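Local coordinates for hypothetical conserved protein (Geobacillus kaustophilus, PDB 2QYH) that is of unknown function but is probably a magnesium-dependent phosphatase of the haloacid dehalogenase-like hydrolase type, at residues T13-D16 with Q20-L23; G36-I41 with V71-V76; A235-K240 with I247-K252. One frame throughout, in Å; residues are numbered along the deposited sequence.

Contact 1: residues T13-D16 with Q20-L23; sequences TLLD and QLPL
Two backbone N-H groups converge on Asp16 OD1: that of Gln20, with Gln20 N 2.8 Å from Asp16 OD1, and that of Gln18, inside the turn. The Gln20 N-H approaches from above the carboxylate, about 52° out of its plane. Asp16 CG stands between its own backbone N and carbonyl carbon (chi1 60°), which swings the carboxylate back over the turn its residue begins. The return bond closes the ring: Asp16 N donates to Gln20 O at 2.9 Å, nearly straight at 164° and in the carbonyl plane. Gln20 O also receives a CA-H contact from Leu15 CA at 3.2 Å. Asp16 and Gln20 thus illustrate how one acidic side chain and one peptide pair can pin the base of a short loop. The Gln20 side chain runs alongside the carboxylate, its CB 3.2 Å from Asp16 OD2, then bends at chi2; its NE2 is hydrogen-bonded to Gln18 O of the second subunit as well as to Gln18 O of its own chain. On the apolar side, Leu15 CD2 lies 3.8 Å from Leu21 CB. The loop follows strand 5-8, whose end carries the apparent HAD-type DxDx(T/V) pattern that includes Thr13, and Pro22 is the N-cap of helix 23-34. Leu14 and Leu21 both pack on Leu57 of helix 51-57, and Leu14 also reaches helix 246-253.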
ATOM      1  N   THR D  13      14.129   5.414  -6.709  1.00 32.60           N
ATOM      2  CA  THR D  13      13.933   6.845  -6.888  1.00 33.60           C
ATOM      3  C   THR D  13      13.175   7.448  -5.710  1.00 33.60           C
ATOM      4  O   THR D  13      13.675   8.354  -5.052  1.00 34.60           O
ATOM      5  CB  THR D  13      13.169   7.140  -8.185  1.00 36.39           C
ATOM      6  OG1 THR D  13      13.854   6.537  -9.289  1.00 36.39           O
ATOM      7  CG2 THR D  13      13.067   8.642  -8.413  1.00 35.39           C
ATOM      8  N   LEU D  14      11.968   6.956  -5.446  1.00 36.98           N
ATOM      9  CA  LEU D  14      11.190   7.464  -4.324  1.00 36.98           C
ATOM     10  C   LEU D  14      11.521   6.641  -3.091  1.00 38.98           C
ATOM     11  O   LEU D  14      11.575   7.166  -1.982  1.00 38.98           O
ATOM     12  CB  LEU D  14       9.694   7.368  -4.608  1.00 26.62           C
ATOM     13  CG  LEU D  14       9.079   8.332  -5.625  1.00 26.62           C
ATOM     14  CD1 LEU D  14       7.610   7.988  -5.805  1.00 25.62           C
ATOM     15  CD2 LEU D  14       9.235   9.767  -5.149  1.00 25.62           C
ATOM     16  N   LEU D  15      11.748   5.348  -3.295  1.00 34.97           N
ATOM     17  CA  LEU D  15      12.079   4.442  -2.204  1.00 36.97           C
ATOM     18  C   LEU D  15      13.524   3.986  -2.324  1.00 37.97           C
ATOM     19  O   LEU D  15      13.981   3.654  -3.418  1.00 37.97           O
ATOM     20  CB  LEU D  15      11.150   3.232  -2.232  1.00 25.51           C
ATOM     21  CG  LEU D  15       9.655   3.554  -2.154  1.00 25.51           C
ATOM     22  CD1 LEU D  15       8.850   2.266  -2.191  1.00 22.51           C
ATOM     23  CD2 LEU D  15       9.365   4.341  -0.874  1.00 25.51           C
ATOM     24  N   ASP D  16      14.242   3.974  -1.201  1.00 29.24           N
ATOM     25  CA  ASP D  16      15.647   3.567  -1.190  1.00 30.24           C
ATOM     26  C   ASP D  16      15.790   2.057  -1.322  1.00 31.24           C
ATOM     27  O   ASP D  16      14.814   1.365  -1.595  1.00 31.24           O
ATOM     28  CB  ASP D  16      16.345   4.039   0.088  1.00 36.53           C
ATOM     29  CG  ASP D  16      15.715   3.469   1.348  1.00 36.53           C
ATOM     30  OD1 ASP D  16      15.123   2.364   1.292  1.00 37.53           O
ATOM     31  OD2 ASP D  16      15.829   4.129   2.406  1.00 36.53           O
ATOM     32  N   GLN D  20      12.327   2.151   1.628  1.00 36.68           N
ATOM     33  CA  GLN D  20      11.990   3.193   2.575  1.00 35.68           C
ATOM     34  C   GLN D  20      11.844   4.545   1.899  1.00 34.68           C
ATOM     35  O   GLN D  20      12.586   4.879   0.973  1.00 33.68           O
ATOM     36  CB  GLN D  20      13.057   3.268   3.680  1.00 46.94           C
ATOM     37  CG  GLN D  20      13.224   1.978   4.501  1.00 46.94           C
ATOM     38  CD  GLN D  20      11.952   1.568   5.240  1.00 48.94           C
ATOM     39  OE1 GLN D  20      11.444   2.305   6.093  1.00 49.94           O
ATOM     40  NE2 GLN D  20      11.437   0.390   4.915  1.00 50.94           N
ATOM     41  N   LEU D  21      10.873   5.323   2.370  1.00 33.34           N
ATOM     42  CA  LEU D  21      10.621   6.642   1.817  1.00 31.34           C
ATOM     43  C   LEU D  21      11.384   7.699   2.608  1.00 30.34           C
ATOM     44  O   LEU D  21      11.081   7.964   3.771  1.00 30.34           O
ATOM     45  CB  LEU D  21       9.126   6.925   1.858  1.00 30.06           C
ATOM     46  CG  LEU D  21       8.712   8.277   1.308  1.00 30.06           C
ATOM     47  CD1 LEU D  21       9.079   8.396  -0.157  1.00 29.06           C
ATOM     48  CD2 LEU D  21       7.237   8.414   1.483  1.00 30.06           C
ATOM     49  N   PRO D  22      12.392   8.318   1.988  1.00 28.55           N
ATOM     50  CA  PRO D  22      13.161   9.342   2.701  1.00 28.55           C
ATOM     51  C   PRO D  22      12.308  10.534   3.152  1.00 28.55           C
ATOM     52  O   PRO D  22      11.434  10.999   2.412  1.00 29.55           O
ATOM     53  CB  PRO D  22      14.218   9.757   1.679  1.00 19.40           C
ATOM     54  CG  PRO D  22      14.375   8.543   0.823  1.00 19.40           C
ATOM     55  CD  PRO D  22      12.950   8.078   0.649  1.00 20.40           C
ATOM     56  N   LEU D  23      12.568  11.023   4.360  1.00 35.17           N
ATOM     57  CA  LEU D  23      11.859  12.174   4.908  1.00 36.17           C
ATOM     58  C   LEU D  23      11.943  13.403   3.987  1.00 35.17           C
ATOM     59  O   LEU D  23      10.951  14.117   3.791  1.00 36.17           O
ATOM     60  CB  LEU D  23      12.441  12.528   6.281  1.00 33.23           C
ATOM     61  CG  LEU D  23      11.732  12.115   7.582  1.00 34.23           C
ATOM     62  CD1 LEU D  23      11.002  10.794   7.448  1.00 34.23           C
ATOM     63  CD2 LEU D  23      12.774  12.048   8.678  1.00 33.23           C
TER

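Contact 2: residues G36-I41 with V71-V76; sequences GVYVAI and VFEGNV
The ring of Tyr38 offers one face to the edge of Phe72, a T-shaped (edge-to-face) pair with centroids 5.1 Å apart and planes at 83°. Phe72 CE1 stands over the centre of the tyrosine ring, while Phe72 CZ reaches toward the phenolic end and comes within 3.6 Å of Tyr38 CZ. Phe72 in turn has one of its own faces occupied by Glu73 CG, offset toward the rim, and its edge is what meets the tyrosine. With CG of Phe72 anti to the backbone N (chi1 175°), the ring is carried out from the end of strand 69-72 across to strand 38-42. The two strands are not neighbours in the sheet: strand 62-64 runs between them, and the aromatic pair spans it on one side.

Glu73 adds a polar, water-mediated link between the same two segments. Its chain is extended beyond CG, and Glu73 OE2 accepts a hydrogen bond from a water at 3.1 Å; that water is also hydrogen-bonded to Tyr38 OH at 2.8 Å. Glu73 and Gly74 form the corners of a type I' turn from Phe72 to Asn75, closed by Asn75 N to Phe72 O at 3.0 Å. Met191 and Leu195 of helix 184-195 pack on Phe72, and Ile5 touches Tyr38.

As a worked case of a mixed aromatic contact, the pair implies a division of labour: ring hydrogens of Phe72 meet the electron-rich face of Tyr38, whereas the phenol hydroxyl and the carboxylate are bridged by one water at the surface.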
ATOM      1  N   GLY D  36       2.876  24.865  -7.191  1.00 23.39           N
ATOM      2  CA  GLY D  36       2.039  24.693  -8.366  1.00 22.39           C
ATOM      3  C   GLY D  36       2.635  23.754  -9.394  1.00 20.39           C
ATOM      4  O   GLY D  36       2.156  23.684 -10.536  1.00 20.39           O
ATOM      5  N   VAL D  37       3.686  23.033  -9.003  1.00 25.51           N
ATOM      6  CA  VAL D  37       4.327  22.081  -9.906  1.00 24.51           C
ATOM      7  C   VAL D  37       3.624  20.733  -9.756  1.00 24.51           C
ATOM      8  O   VAL D  37       3.399  20.267  -8.645  1.00 24.51           O
ATOM      9  CB  VAL D  37       5.842  21.924  -9.586  1.00 20.48           C
ATOM     10  CG1 VAL D  37       6.479  20.878 -10.500  1.00 19.48           C
ATOM     11  CG2 VAL D  37       6.544  23.245  -9.766  1.00 18.48           C
ATOM     12  N   TYR D  38       3.250  20.123 -10.873  1.00 23.26           N
ATOM     13  CA  TYR D  38       2.578  18.839 -10.829  1.00 24.26           C
ATOM     14  C   TYR D  38       3.550  17.718 -10.486  1.00 24.26           C
ATOM     15  O   TYR D  38       4.683  17.688 -10.973  1.00 25.26           O
ATOM     16  CB  TYR D  38       1.902  18.542 -12.170  1.00 26.65           C
ATOM     17  CG  TYR D  38       0.692  19.404 -12.449  1.00 26.65           C
ATOM     18  CD1 TYR D  38      -0.220  19.708 -11.433  1.00 26.65           C
ATOM     19  CD2 TYR D  38       0.444  19.907 -13.732  1.00 25.65           C
ATOM     20  CE1 TYR D  38      -1.351  20.495 -11.689  1.00 26.65           C
ATOM     21  CE2 TYR D  38      -0.682  20.690 -13.998  1.00 25.65           C
ATOM     22  CZ  TYR D  38      -1.575  20.982 -12.968  1.00 26.65           C
ATOM     23  OH  TYR D  38      -2.683  21.749 -13.215  1.00 26.65           O
ATOM     24  N   VAL D  39       3.103  16.802  -9.635  1.00 21.51           N
ATOM     25  CA  VAL D  39       3.912  15.669  -9.223  1.00 21.51           C
ATOM     26  C   VAL D  39       3.190  14.393  -9.611  1.00 21.51           C
ATOM     27  O   VAL D  39       2.028  14.183  -9.249  1.00 21.51           O
ATOM     28  CB  VAL D  39       4.132  15.666  -7.709  1.00 21.78           C
ATOM     29  CG1 VAL D  39       4.916  14.429  -7.296  1.00 23.78           C
ATOM     30  CG2 VAL D  39       4.870  16.924  -7.302  1.00 22.78           C
ATOM     31  N   ALA D  40       3.874  13.534 -10.347  1.00 21.08           N
ATOM     32  CA  ALA D  40       3.256  12.292 -10.775  1.00 21.08           C
ATOM     33  C   ALA D  40       4.254  11.148 -10.801  1.00 22.08           C
ATOM     34  O   ALA D  40       5.465  11.352 -10.935  1.00 22.08           O
ATOM     35  CB  ALA D  40       2.632  12.472 -12.160  1.00 18.70           C
ATOM     36  N   ILE D  41       3.726   9.938 -10.657  1.00 24.86           N
ATOM     37  CA  ILE D  41       4.539   8.739 -10.688  1.00 24.86           C
ATOM     38  C   ILE D  41       4.406   8.118 -12.076  1.00 25.86           C
ATOM     39  O   ILE D  41       3.336   8.162 -12.669  1.00 25.86           O
ATOM     40  CB  ILE D  41       4.047   7.726  -9.637  1.00 20.74           C
ATOM     41  CG1 ILE D  41       4.437   8.209  -8.238  1.00 20.74           C
ATOM     42  CG2 ILE D  41       4.601   6.332  -9.945  1.00 19.74           C
ATOM     43  CD1 ILE D  41       3.905   7.333  -7.094  1.00 20.74           C
ATOM     44  N   VAL D  71      -3.717   8.646 -15.015  1.00 25.83           N
ATOM     45  CA  VAL D  71      -4.642   9.407 -14.185  1.00 25.83           C
ATOM     46  C   VAL D  71      -4.100  10.786 -13.807  1.00 26.83           C
ATOM     47  O   VAL D  71      -2.922  10.931 -13.490  1.00 26.83           O
ATOM     48  CB  VAL D  71      -4.952   8.635 -12.870  1.00 19.71           C
ATOM     49  CG1 VAL D  71      -5.918   9.437 -12.010  1.00 18.71           C
ATOM     50  CG2 VAL D  71      -5.512   7.261 -13.185  1.00 19.71           C
ATOM     51  N   PHE D  72      -4.963  11.797 -13.835  1.00 30.19           N
ATOM     52  CA  PHE D  72      -4.561  13.153 -13.455  1.00 30.19           C
ATOM     53  C   PHE D  72      -5.468  13.691 -12.344  1.00 30.19           C
ATOM     54  O   PHE D  72      -6.680  13.787 -12.515  1.00 30.19           O
ATOM     55  CB  PHE D  72      -4.621  14.103 -14.654  1.00 19.65           C
ATOM     56  CG  PHE D  72      -4.325  15.525 -14.298  1.00 20.65           C
ATOM     57  CD1 PHE D  72      -3.060  15.894 -13.855  1.00 20.65           C
ATOM     58  CD2 PHE D  72      -5.322  16.487 -14.355  1.00 19.65           C
ATOM     59  CE1 PHE D  72      -2.793  17.207 -13.470  1.00 21.65           C
ATOM     60  CE2 PHE D  72      -5.066  17.803 -13.971  1.00 20.65           C
ATOM     61  CZ  PHE D  72      -3.799  18.164 -13.527  1.00 19.65           C
ATOM     62  N   GLU D  73      -4.876  14.047 -11.208  1.00 26.70           N
ATOM     63  CA  GLU D  73      -5.632  14.553 -10.063  1.00 26.70           C
ATOM     64  C   GLU D  73      -6.858  13.690  -9.757  1.00 26.70           C
ATOM     65  O   GLU D  73      -7.959  14.207  -9.589  1.00 26.70           O
ATOM     66  CB  GLU D  73      -6.093  15.995 -10.299  1.00 32.20           C
ATOM     67  CG  GLU D  73      -4.983  16.989 -10.570  1.00 32.20           C
ATOM     68  CD  GLU D  73      -5.449  18.437 -10.461  1.00 33.20           C
ATOM     69  OE1 GLU D  73      -6.561  18.750 -10.943  1.00 35.20           O
ATOM     70  OE2 GLU D  73      -4.695  19.264  -9.902  1.00 36.20           O
ATOM     71  N   GLY D  74      -6.669  12.374  -9.705  1.00 27.03           N
ATOM     72  CA  GLY D  74      -7.774  11.488  -9.398  1.00 27.03           C
ATOM     73  C   GLY D  74      -8.667  11.027 -10.537  1.00 29.03           C
ATOM     74  O   GLY D  74      -9.465  10.119 -10.341  1.00 29.03           O
ATOM     75  N   ASN D  75      -8.552  11.618 -11.723  1.00 30.77           N
ATOM     76  CA  ASN D  75      -9.406  11.213 -12.835  1.00 31.77           C
ATOM     77  C   ASN D  75      -8.640  10.642 -14.017  1.00 30.77           C
ATOM     78  O   ASN D  75      -7.583  11.148 -14.383  1.00 31.77           O
ATOM     79  CB  ASN D  75     -10.252  12.397 -13.298  1.00 49.36           C
ATOM     80  CG  ASN D  75     -11.061  13.001 -12.168  1.00 53.36           C
ATOM     81  OD1 ASN D  75     -11.825  12.306 -11.498  1.00 57.36           O
ATOM     82  ND2 ASN D  75     -10.898  14.300 -11.951  1.00 52.36           N
ATOM     83  N   VAL D  76      -9.187   9.586 -14.614  1.00 25.30           N
ATOM     84  CA  VAL D  76      -8.556   8.942 -15.748  1.00 24.30           C
ATOM     85  C   VAL D  76      -8.405   9.958 -16.861  1.00 24.30           C
ATOM     86  O   VAL D  76      -9.358  10.634 -17.227  1.00 24.30           O
ATOM     87  CB  VAL D  76      -9.385   7.744 -16.240  1.00 22.59           C
ATOM     88  CG1 VAL D  76      -8.725   7.121 -17.461  1.00 22.59           C
ATOM     89  CG2 VAL D  76      -9.503   6.712 -15.127  1.00 22.59           C
TER
HETATM   90  O   HOH W   1      -4.941  21.794 -11.620  1.00 29.62           O

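Contact 3: residues A235-K240 with I247-K252; sequences ADFVTK and IWYGLK
This is a strand-to-helix contact at the margin of the mixed sheet, where the chain leaving the outermost strand 237-238 lies against helix 246-253, and it combines aromatic, cation-pi and close backbone packing. The extended chain of Lys240 passes over one face of the Tyr249 ring at about a right angle. Lys240 CE sits above the ring centre, 3.3 Å from the Tyr249 centroid and only 6° off the ring normal, a CH-pi contact. Lys240 NZ lies further out, 3.9 Å from the same centroid, and completes a cation-pi interaction. Tyr249 has CG anti to the backbone N (chi1 180°), which holds the ring out from the helix beneath this chain.

A different group meets the ring from its edge: Thr239 OG1 lies in the ring plane, 3.4 Å from Tyr249 CD1. That hydroxyl is hydrogen-bonded to Gly246 O, just ahead of the helical segment. Thr239 and Gly250 also bring their backbones close, with CA atoms 5.2 Å apart. Nearer the strand, Phe237 CE1 lies 4.1 Å from Gly250 CA, and the Phe237 side chain also touches Val222 of the neighbouring strand 220-223.

With an alanine in place of Tyr249 the ring under Lys240 is gone, and the lysine chain would probably be set free to turn, its ammonium without a cation-pi partner.

The chemistry implies a graded interface: close-packed against Gly250, with the Thr239 hydroxyl satisfied by Gly246 O, and toward the exposed Lys240 a positive charge that the tyrosine face is likely to stabilise.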
ATOM      1  N   ALA D 235      20.795  11.077 -18.878  1.00 28.36           N
ATOM      2  CA  ALA D 235      20.322  12.079 -17.925  1.00 28.36           C
ATOM      3  C   ALA D 235      20.972  13.439 -18.160  1.00 29.36           C
ATOM      4  O   ALA D 235      22.161  13.524 -18.446  1.00 29.36           O
ATOM      5  CB  ALA D 235      20.592  11.614 -16.491  1.00 11.62           C
ATOM      6  N   ASP D 236      20.182  14.499 -18.036  1.00 28.95           N
ATOM      7  CA  ASP D 236      20.685  15.855 -18.216  1.00 29.95           C
ATOM      8  C   ASP D 236      21.375  16.290 -16.929  1.00 29.95           C
ATOM      9  O   ASP D 236      22.127  17.263 -16.901  1.00 29.95           O
ATOM     10  CB  ASP D 236      19.534  16.809 -18.511  1.00 34.58           C
ATOM     11  CG  ASP D 236      18.827  16.483 -19.798  1.00 34.58           C
ATOM     12  OD1 ASP D 236      19.370  16.823 -20.864  1.00 36.58           O
ATOM     13  OD2 ASP D 236      17.735  15.876 -19.751  1.00 35.58           O
ATOM     14  N   PHE D 237      21.103  15.564 -15.854  1.00 29.49           N
ATOM     15  CA  PHE D 237      21.698  15.879 -14.571  1.00 29.49           C
ATOM     16  C   PHE D 237      21.660  14.646 -13.677  1.00 30.49           C
ATOM     17  O   PHE D 237      20.666  13.924 -13.643  1.00 30.49           O
ATOM     18  CB  PHE D 237      20.946  17.051 -13.932  1.00 41.38           C
ATOM     19  CG  PHE D 237      21.385  17.372 -12.537  1.00 42.38           C
ATOM     20  CD1 PHE D 237      20.780  16.759 -11.444  1.00 42.38           C
ATOM     21  CD2 PHE D 237      22.410  18.286 -12.309  1.00 42.38           C
ATOM     22  CE1 PHE D 237      21.187  17.051 -10.142  1.00 43.38           C
ATOM     23  CE2 PHE D 237      22.829  18.587 -11.010  1.00 42.38           C
ATOM     24  CZ  PHE D 237      22.216  17.969  -9.923  1.00 42.38           C
ATOM     25  N   VAL D 238      22.763  14.391 -12.978  1.00 48.30           N
ATOM     26  CA  VAL D 238      22.847  13.254 -12.072  1.00 49.30           C
ATOM     27  C   VAL D 238      22.857  13.821 -10.659  1.00 50.30           C
ATOM     28  O   VAL D 238      23.698  14.655 -10.320  1.00 50.30           O
ATOM     29  CB  VAL D 238      24.137  12.432 -12.302  1.00 24.93           C
ATOM     30  CG1 VAL D 238      24.165  11.220 -11.371  1.00 23.93           C
ATOM     31  CG2 VAL D 238      24.216  11.982 -13.754  1.00 23.93           C
ATOM     32  N   THR D 239      21.908  13.378  -9.842  1.00 36.53           N
ATOM     33  CA  THR D 239      21.811  13.859  -8.474  1.00 36.53           C
ATOM     34  C   THR D 239      22.440  12.852  -7.521  1.00 36.53           C
ATOM     35  O   THR D 239      23.003  11.851  -7.955  1.00 36.53           O
ATOM     36  CB  THR D 239      20.341  14.099  -8.080  1.00 37.30           C
ATOM     37  OG1 THR D 239      20.292  14.793  -6.830  1.00 39.30           O
ATOM     38  CG2 THR D 239      19.590  12.777  -7.963  1.00 36.30           C
ATOM     39  N   LYS D 240      22.338  13.109  -6.222  1.00 31.69           N
ATOM     40  CA  LYS D 240      22.923  12.207  -5.244  1.00 31.69           C
ATOM     41  C   LYS D 240      22.127  10.919  -5.150  1.00 30.69           C
ATOM     42  O   LYS D 240      21.050  10.804  -5.727  1.00 30.69           O
ATOM     43  CB  LYS D 240      22.994  12.891  -3.881  1.00 43.91           C
ATOM     44  CG  LYS D 240      23.777  14.182  -3.926  1.00 44.91           C
ATOM     45  CD  LYS D 240      23.862  14.837  -2.576  1.00 44.91           C
ATOM     46  CE  LYS D 240      24.508  16.206  -2.704  1.00 49.91           C
ATOM     47  NZ  LYS D 240      24.568  16.937  -1.405  1.00 52.91           N
ATOM     48  N   ILE D 247      16.557  13.141  -4.299  1.00 29.16           N
ATOM     49  CA  ILE D 247      15.461  13.885  -4.893  1.00 29.16           C
ATOM     50  C   ILE D 247      15.394  15.339  -4.445  1.00 30.16           C
ATOM     51  O   ILE D 247      15.245  16.233  -5.273  1.00 30.16           O
ATOM     52  CB  ILE D 247      14.137  13.182  -4.627  1.00 30.46           C
ATOM     53  CG1 ILE D 247      14.089  11.926  -5.497  1.00 29.46           C
ATOM     54  CG2 ILE D 247      12.967  14.117  -4.926  1.00 28.46           C
ATOM     55  CD1 ILE D 247      12.852  11.122  -5.352  1.00 28.46           C
ATOM     56  N   TRP D 248      15.514  15.577  -3.143  1.00 27.72           N
ATOM     57  CA  TRP D 248      15.480  16.935  -2.617  1.00 28.72           C
ATOM     58  C   TRP D 248      16.609  17.771  -3.212  1.00 28.72           C
ATOM     59  O   TRP D 248      16.391  18.882  -3.700  1.00 28.72           O
ATOM     60  CB  TRP D 248      15.608  16.912  -1.091  1.00 38.84           C
ATOM     61  CG  TRP D 248      15.829  18.263  -0.491  1.00 38.84           C
ATOM     62  CD1 TRP D 248      17.031  18.856  -0.224  1.00 38.84           C
ATOM     63  CD2 TRP D 248      14.827  19.218  -0.126  1.00 38.84           C
ATOM     64  NE1 TRP D 248      16.841  20.118   0.281  1.00 38.84           N
ATOM     65  CE2 TRP D 248      15.493  20.367   0.353  1.00 38.84           C
ATOM     66  CE3 TRP D 248      13.426  19.213  -0.162  1.00 37.84           C
ATOM     67  CZ2 TRP D 248      14.811  21.505   0.794  1.00 39.84           C
ATOM     68  CZ3 TRP D 248      12.745  20.346   0.278  1.00 38.84           C
ATOM     69  CH2 TRP D 248      13.441  21.475   0.751  1.00 39.84           C
ATOM     70  N   TYR D 249      17.817  17.222  -3.167  1.00 41.53           N
ATOM     71  CA  TYR D 249      18.990  17.903  -3.690  1.00 41.53           C
ATOM     72  C   TYR D 249      18.817  18.223  -5.168  1.00 41.53           C
ATOM     73  O   TYR D 249      19.051  19.355  -5.603  1.00 42.53           O
ATOM     74  CB  TYR D 249      20.234  17.034  -3.490  1.00 44.03           C
ATOM     75  CG  TYR D 249      21.500  17.667  -4.010  1.00 45.03           C
ATOM     76  CD1 TYR D 249      22.046  17.285  -5.237  1.00 45.03           C
ATOM     77  CD2 TYR D 249      22.132  18.680  -3.292  1.00 47.03           C
ATOM     78  CE1 TYR D 249      23.196  17.899  -5.734  1.00 46.03           C
ATOM     79  CE2 TYR D 249      23.278  19.299  -3.778  1.00 47.03           C
ATOM     80  CZ  TYR D 249      23.805  18.908  -4.996  1.00 47.03           C
ATOM     81  OH  TYR D 249      24.938  19.525  -5.463  1.00 47.03           O
ATOM     82  N   GLY D 250      18.405  17.221  -5.935  1.00 34.98           N
ATOM     83  CA  GLY D 250      18.213  17.418  -7.359  1.00 33.98           C
ATOM     84  C   GLY D 250      17.228  18.529  -7.655  1.00 33.98           C
ATOM     85  O   GLY D 250      17.516  19.431  -8.441  1.00 33.98           O
ATOM     86  N   LEU D 251      16.062  18.467  -7.020  1.00 34.73           N
ATOM     87  CA  LEU D 251      15.033  19.471  -7.226  1.00 33.73           C
ATOM     88  C   LEU D 251      15.553  20.858  -6.841  1.00 34.73           C
ATOM     89  O   LEU D 251      15.179  21.865  -7.444  1.00 34.73           O
ATOM     90  CB  LEU D 251      13.781  19.117  -6.413  1.00 19.91           C
ATOM     91  CG  LEU D 251      12.970  17.901  -6.878  1.00 17.91           C
ATOM     92  CD1 LEU D 251      11.959  17.520  -5.808  1.00 15.91           C
ATOM     93  CD2 LEU D 251      12.276  18.212  -8.211  1.00 13.91           C
ATOM     94  N   LYS D 252      16.423  20.898  -5.839  1.00 40.12           N
ATOM     95  CA  LYS D 252      17.006  22.149  -5.370  1.00 41.12           C
ATOM     96  C   LYS D 252      17.955  22.687  -6.456  1.00 41.12           C
ATOM     97  O   LYS D 252      17.906  23.861  -6.831  1.00 41.12           O
ATOM     98  CB  LYS D 252      17.778  21.890  -4.077  1.00 48.33           C
ATOM     99  CG  LYS D 252      17.931  23.096  -3.182  1.00 50.33           C
ATOM    100  CD  LYS D 252      16.663  23.366  -2.400  1.00 54.33           C
ATOM    101  CE  LYS D 252      16.779  24.661  -1.608  1.00 56.33           C
ATOM    102  NZ  LYS D 252      17.972  24.669  -0.715  1.00 56.33           N
TER

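Overall arrangement
Read from the N terminus, the three contacts follow one another in series, with none enclosing or crossing another. Contact 1 closes a very short loop, with three residues between its segments, just ahead of helix 23-34. Contact 2 closes a longer one of 29 residues, joining strand 38-42 to the turn between strands 69-72 and 75-79. Contact 3 links the last strand to the final helix across six residues. Contacts 2 and 3 reach the same mixed sheet, yet their nearest atoms stay about 7 Å apart. Contact 1 touches both: Leu14 packs on Ile41 of contact 2 and on Ile247 of contact 3, illustrating how separate closures are linked through one loop.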